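Local coordinates for leucine aminopeptidase 2, chloroplastic (Streptomyces sp. BC16019, PDB 5LHJ), which is a manganese-binding M17 aminopeptidase that takes part in bottromycin maturation and probably removes unsubstituted N-terminal amino acids from peptides, at residues A[222-230]-A[345-356]. Residues are numbered along the deposited sequence; the frame is centred on the assembly and turned at random.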
ATOM      1  N   LEU A 222      33.245   4.386 -27.658  1.00 24.91           N
ATOM      2  CA  LEU A 222      33.789   3.578 -26.568  1.00 23.44           C
ATOM      3  C   LEU A 222      32.959   2.337 -26.285  1.00 22.44           C
ATOM      4  O   LEU A 222      33.453   1.417 -25.650  1.00 22.17           O
ATOM      5  CB  LEU A 222      33.929   4.401 -25.288  1.00 23.18           C
ATOM      6  CG  LEU A 222      34.753   5.679 -25.364  1.00 23.33           C
ATOM      7  CD1 LEU A 222      34.920   6.234 -23.955  1.00 23.11           C
ATOM      8  CD2 LEU A 222      36.101   5.435 -26.023  1.00 23.46           C
ATOM      9  N   GLY A 223      31.719   2.298 -26.761  1.00 21.57           N
ATOM     10  CA  GLY A 223      30.887   1.099 -26.621  1.00 21.20           C
ATOM     11  C   GLY A 223      30.363   0.863 -25.208  1.00 20.31           C
ATOM     12  O   GLY A 223      30.093  -0.291 -24.828  1.00 20.24           O
ATOM     13  N   LEU A 224      30.205   1.946 -24.445  1.00 19.31           N
ATOM     14  CA  LEU A 224      29.656   1.879 -23.079  1.00 18.67           C
ATOM     15  C   LEU A 224      28.127   1.878 -23.190  1.00 18.36           C
ATOM     16  O   LEU A 224      27.457   2.880 -22.917  1.00 18.26           O
ATOM     17  CB  LEU A 224      30.166   3.051 -22.228  1.00 18.52           C
ATOM     18  CG  LEU A 224      31.696   3.211 -22.147  1.00 18.40           C
ATOM     19  CD1 LEU A 224      32.098   4.422 -21.326  1.00 18.29           C
ATOM     20  CD2 LEU A 224      32.365   1.964 -21.600  1.00 18.58           C
ATOM     21  N   THR A 225      27.600   0.723 -23.594  1.00 18.18           N
ATOM     22  CA  THR A 225      26.199   0.573 -23.990  0.61 18.26           C
ATOM     23  C   THR A 225      25.237   0.806 -22.842  1.00 17.83           C
ATOM     24  O   THR A 225      24.166   1.369 -23.030  1.00 17.82           O
ATOM     25  CB  THR A 225      25.921  -0.837 -24.548  0.61 18.62           C
ATOM     26  OG1 THR A 225      26.983  -1.219 -25.432  0.61 19.10           O
ATOM     27  CG2 THR A 225      24.596  -0.872 -25.291  0.61 18.83           C
ATOM     28  N   GLY A 226      25.622   0.348 -21.655  1.00 17.50           N
ATOM     29  CA  GLY A 226      24.782   0.518 -20.472  1.00 17.24           C
ATOM     30  C   GLY A 226      24.581   1.987 -20.140  1.00 17.19           C
ATOM     31  O   GLY A 226      23.459   2.437 -19.911  1.00 17.35           O
ATOM     32  N   LEU A 227      25.675   2.745 -20.146  1.00 17.16           N
ATOM     33  CA  LEU A 227      25.625   4.187 -19.892  1.00 17.17           C
ATOM     34  C   LEU A 227      24.711   4.919 -20.886  1.00 17.62           C
ATOM     35  O   LEU A 227      23.855   5.706 -20.478  1.00 17.37           O
ATOM     36  CB  LEU A 227      27.041   4.781 -19.937  1.00 17.24           C
ATOM     37  CG  LEU A 227      27.160   6.310 -19.864  1.00 17.36           C
ATOM     38  CD1 LEU A 227      26.587   6.865 -18.571  1.00 17.22           C
ATOM     39  CD2 LEU A 227      28.628   6.689 -20.002  1.00 17.45           C
ATOM     40  N   THR A 228      24.899   4.671 -22.181  1.00 18.81           N
ATOM     41  CA  THR A 228      24.085   5.345 -23.208  1.00 19.75           C
ATOM     42  C   THR A 228      22.597   4.910 -23.149  1.00 19.00           C
ATOM     43  O   THR A 228      21.723   5.751 -23.290  1.00 19.07           O
ATOM     44  CB  THR A 228      24.697   5.216 -24.614  1.00 21.36           C
ATOM     45  OG1 THR A 228      24.933   3.859 -24.922  1.00 23.24           O
ATOM     46  CG2 THR A 228      26.011   5.915 -24.668  1.00 21.80           C
ATOM     47  N   ALA A 229      22.313   3.637 -22.854  1.00 18.34           N
ATOM     48  CA  ALA A 229      20.912   3.166 -22.713  1.00 18.17           C
ATOM     49  C   ALA A 229      20.183   3.781 -21.523  1.00 17.76           C
ATOM     50  O   ALA A 229      19.036   4.256 -21.648  1.00 17.61           O
ATOM     51  CB  ALA A 229      20.868   1.644 -22.611  1.00 18.26           C
ATOM     52  N   VAL A 230      20.842   3.751 -20.368  1.00 17.17           N
ATOM     53  CA  VAL A 230      20.274   4.302 -19.139  1.00 17.14           C
ATOM     54  C   VAL A 230      20.072   5.814 -19.276  1.00 17.27           C
ATOM     55  O   VAL A 230      19.047   6.333 -18.878  1.00 17.08           O
ATOM     56  CB  VAL A 230      21.154   3.962 -17.922  1.00 17.05           C
ATOM     57  CG1 VAL A 230      20.812   4.829 -16.710  1.00 17.21           C
ATOM     58  CG2 VAL A 230      21.025   2.477 -17.592  1.00 17.25           C
ATOM     59  N   GLU A 345      19.627   0.650 -12.367  1.00 17.12           N
ATOM     60  CA  GLU A 345      20.364   1.175 -13.525  1.00 17.80           C
ATOM     61  C   GLU A 345      21.862   1.275 -13.260  1.00 17.22           C
ATOM     62  O   GLU A 345      22.646   1.177 -14.194  1.00 17.21           O
ATOM     63  CB  GLU A 345      19.776   2.524 -13.980  1.00 18.58           C
ATOM     64  CG  GLU A 345      20.392   3.784 -13.382  1.00 19.49           C
ATOM     65  CD  GLU A 345      20.173   3.987 -11.905  1.00 21.04           C
ATOM     66  OE1 GLU A 345      19.328   3.295 -11.291  1.00 22.26           O
ATOM     67  OE2 GLU A 345      20.851   4.868 -11.347  1.00 23.23           O
ATOM     68  N   GLY A 346      22.258   1.471 -11.999  1.00 16.87           N
ATOM     69  CA  GLY A 346      23.662   1.649 -11.649  1.00 16.70           C
ATOM     70  C   GLY A 346      24.559   0.509 -12.105  1.00 16.18           C
ATOM     71  O   GLY A 346      25.634   0.733 -12.685  1.00 16.33           O
ATOM     72  N   ARG A 347      24.126  -0.729 -11.853  1.00 15.79           N
ATOM     73  CA  ARG A 347      24.947  -1.879 -12.216  1.00 15.43           C
ATOM     74  C   ARG A 347      25.115  -1.991 -13.739  1.00 15.49           C
ATOM     75  O   ARG A 347      26.170  -2.391 -14.229  1.00 15.25           O
ATOM     76  CB  ARG A 347      24.396  -3.174 -11.601  1.00 15.35           C
ATOM     77  CG  ARG A 347      23.083  -3.693 -12.182  1.00 15.45           C
ATOM     78  CD  ARG A 347      22.453  -4.713 -11.237  1.00 15.44           C
ATOM     79  NE  ARG A 347      21.977  -4.058 -10.029  1.00 15.78           N
ATOM     80  CZ  ARG A 347      21.374  -4.647  -8.992  1.00 15.96           C
ATOM     81  NH1 ARG A 347      21.156  -5.959  -8.956  1.00 16.16           N
ATOM     82  NH2 ARG A 347      20.989  -3.897  -7.977  1.00 16.19           N
ATOM     83  N   VAL A 348      24.080  -1.594 -14.469  1.00 15.95           N
ATOM     84  CA  VAL A 348      24.067  -1.627 -15.933  1.00 16.27           C
ATOM     85  C   VAL A 348      25.042  -0.582 -16.509  1.00 16.54           C
ATOM     86  O   VAL A 348      25.749  -0.862 -17.467  1.00 16.65           O
ATOM     87  CB  VAL A 348      22.616  -1.427 -16.467  1.00 16.69           C
ATOM     88  CG1 VAL A 348      22.578  -1.304 -17.984  1.00 17.05           C
ATOM     89  CG2 VAL A 348      21.717  -2.562 -15.999  1.00 16.90           C
ATOM     90  N   VAL A 349      25.082   0.596 -15.903  1.00 16.61           N
ATOM     91  CA  VAL A 349      26.016   1.655 -16.281  1.00 17.11           C
ATOM     92  C   VAL A 349      27.478   1.237 -15.983  1.00 16.68           C
ATOM     93  O   VAL A 349      28.377   1.417 -16.814  1.00 17.18           O
ATOM     94  CB  VAL A 349      25.667   2.971 -15.551  1.00 17.41           C
ATOM     95  CG1 VAL A 349      26.743   4.011 -15.753  1.00 18.14           C
ATOM     96  CG2 VAL A 349      24.310   3.516 -16.008  1.00 17.75           C
ATOM     97  N   LEU A 350      27.716   0.692 -14.797  1.00 16.16           N
ATOM     98  CA  LEU A 350      29.055   0.290 -14.383  1.00 16.00           C
ATOM     99  C   LEU A 350      29.643  -0.859 -15.204  1.00 15.88           C
ATOM    100  O   LEU A 350      30.857  -0.914 -15.377  1.00 15.49           O
ATOM    101  CB  LEU A 350      29.064  -0.106 -12.904  1.00 16.30           C
ATOM    102  CG  LEU A 350      28.784   1.014 -11.896  1.00 16.68           C
ATOM    103  CD1 LEU A 350      28.538   0.455 -10.490  1.00 17.07           C
ATOM    104  CD2 LEU A 350      29.922   1.987 -11.892  1.00 16.80           C
ATOM    105  N   ALA A 351      28.788  -1.772 -15.679  1.00 15.91           N
ATOM    106  CA  ALA A 351      29.224  -3.007 -16.360  1.00 16.10           C
ATOM    107  C   ALA A 351      30.287  -2.762 -17.424  1.00 16.46           C
ATOM    108  O   ALA A 351      31.401  -3.289 -17.353  1.00 16.48           O
ATOM    109  CB  ALA A 351      28.024  -3.713 -16.973  1.00 16.35           C
ATOM    110  N   ASP A 352      29.975  -1.906 -18.389  1.00 16.54           N
ATOM    111  CA  ASP A 352      30.896  -1.690 -19.522  1.00 17.11           C
ATOM    112  C   ASP A 352      32.148  -0.945 -19.090  1.00 16.90           C
ATOM    113  O   ASP A 352      33.224  -1.160 -19.640  1.00 16.99           O
ATOM    114  CB  ASP A 352      30.198  -0.928 -20.643  1.00 17.39           C
ATOM    115  CG  ASP A 352      28.891  -1.558 -21.016  1.00 17.94           C
ATOM    116  OD1 ASP A 352      28.921  -2.496 -21.833  1.00 19.17           O
ATOM    117  OD2 ASP A 352      27.827  -1.185 -20.449  1.00 17.69           O
ATOM    118  N   VAL A 353      32.020  -0.088 -18.079  1.00 16.49           N
ATOM    119  CA  VAL A 353      33.188   0.635 -17.571  1.00 16.50           C
ATOM    120  C   VAL A 353      34.159  -0.335 -16.881  1.00 16.50           C
ATOM    121  O   VAL A 353      35.369  -0.203 -17.023  1.00 16.36           O
ATOM    122  CB  VAL A 353      32.781   1.792 -16.635  1.00 16.39           C
ATOM    123  CG1 VAL A 353      34.011   2.515 -16.100  1.00 16.39           C
ATOM    124  CG2 VAL A 353      31.851   2.751 -17.374  1.00 16.35           C
ATOM    125  N   LEU A 354      33.639  -1.329 -16.160  1.00 16.38           N
ATOM    126  CA  LEU A 354      34.500  -2.370 -15.574  1.00 16.90           C
ATOM    127  C   LEU A 354      35.221  -3.201 -16.638  1.00 17.19           C
ATOM    128  O   LEU A 354      36.387  -3.573 -16.452  1.00 17.44           O
ATOM    129  CB  LEU A 354      33.696  -3.279 -14.638  1.00 16.86           C
ATOM    130  CG  LEU A 354      33.273  -2.642 -13.316  1.00 16.99           C
ATOM    131  CD1 LEU A 354      32.226  -3.505 -12.627  1.00 17.11           C
ATOM    132  CD2 LEU A 354      34.468  -2.423 -12.398  1.00 17.25           C
ATOM    133  N   VAL A 355      34.548  -3.457 -17.760  1.00 17.33           N
ATOM    134  CA  VAL A 355      35.192  -4.148 -18.897  1.00 17.94           C
ATOM    135  C   VAL A 355      36.361  -3.279 -19.383  1.00 18.47           C
ATOM    136  O   VAL A 355      37.494  -3.747 -19.488  1.00 18.87           O
ATOM    137  CB  VAL A 355      34.212  -4.442 -20.061  1.00 17.92           C
ATOM    138  CG1 VAL A 355      34.941  -5.052 -21.257  1.00 18.34           C
ATOM    139  CG2 VAL A 355      33.078  -5.375 -19.613  1.00 17.87           C
ATOM    140  N   ARG A 356      36.079  -2.011 -19.647  1.00 18.98           N
ATOM    141  CA  ARG A 356      37.089  -1.089 -20.146  1.00 19.85           C
ATOM    142  C   ARG A 356      38.251  -0.943 -19.152  1.00 19.93           C
ATOM    143  O   ARG A 356      39.428  -0.960 -19.552  1.00 20.33           O
ATOM    144  CB  ARG A 356      36.463   0.277 -20.453  1.00 20.09           C
ATOM    145  CG  ARG A 356      37.431   1.283 -21.076  1.00 20.87           C
ATOM    146  CD  ARG A 356      36.798   2.640 -21.315  1.00 20.84           C
ATOM    147  NE  ARG A 356      37.817   3.638 -21.635  1.00 21.61           N
ATOM    148  CZ  ARG A 356      38.399   3.804 -22.823  1.00 22.75           C
ATOM    149  NH1 ARG A 356      38.089   3.039 -23.875  1.00 22.77           N
ATOM    150  NH2 ARG A 356      39.327   4.758 -22.965  1.00 23.14           N
TER
HETATM  151  O   HOH W   1      36.026   1.153 -24.469  1.00 25.06           O
HETATM  152  O   HOH W   2      28.139   1.474 -19.619  1.00 17.58           O
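Asp352 reaches from its helix to the first turn of helix 225-230. Its OD2 accepts a hydrogen bond from Gly226 N at 2.9 Å. The N-H comes in from above the carboxylate, about 50° out of its plane. A water also donates to Asp352 OD2, and bonds Leu227 N and Val349 O. Beside it, Gly226 CA lies 3.4 Å from Val348 O in a CA-H...O contact. A side chain on Gly226 would clash with Val348 O, and the axes of the two helix segments approach to 7.0 Å. They run roughly antiparallel, at 148°, within the M17 catalytic domain. Leu224, the N-cap residue, lays CD2 against Asp352 CB at 3.7 Å. At the other end, Val230 CG1 sits 3.5 Å from Glu345 CG. Glu345 belongs to the manganese site, which holds no metal in this chain. It bends at chi2 (-67°), and its carboxylate turns away from Val230, near Lys261 and Asp266 of that site. Val349 CG2 packs on Val230 CB at 3.7 Å. The extended Arg356 side chain brings NH1 to 3.8 Å from Leu222 CD2, with Leu222 CD1 over one guanidinium face. A water joins NH1 to Leu222 O. Arg356 NE forms a salt bridge with Glu242. In the second shell, His331 ND1 bonds Asp352 OD2, its third partner, and Leu332 N bonds OD1. With an alanine in place of Asp352, Gly226 N, His331 and Leu332 N would probably lose their partner.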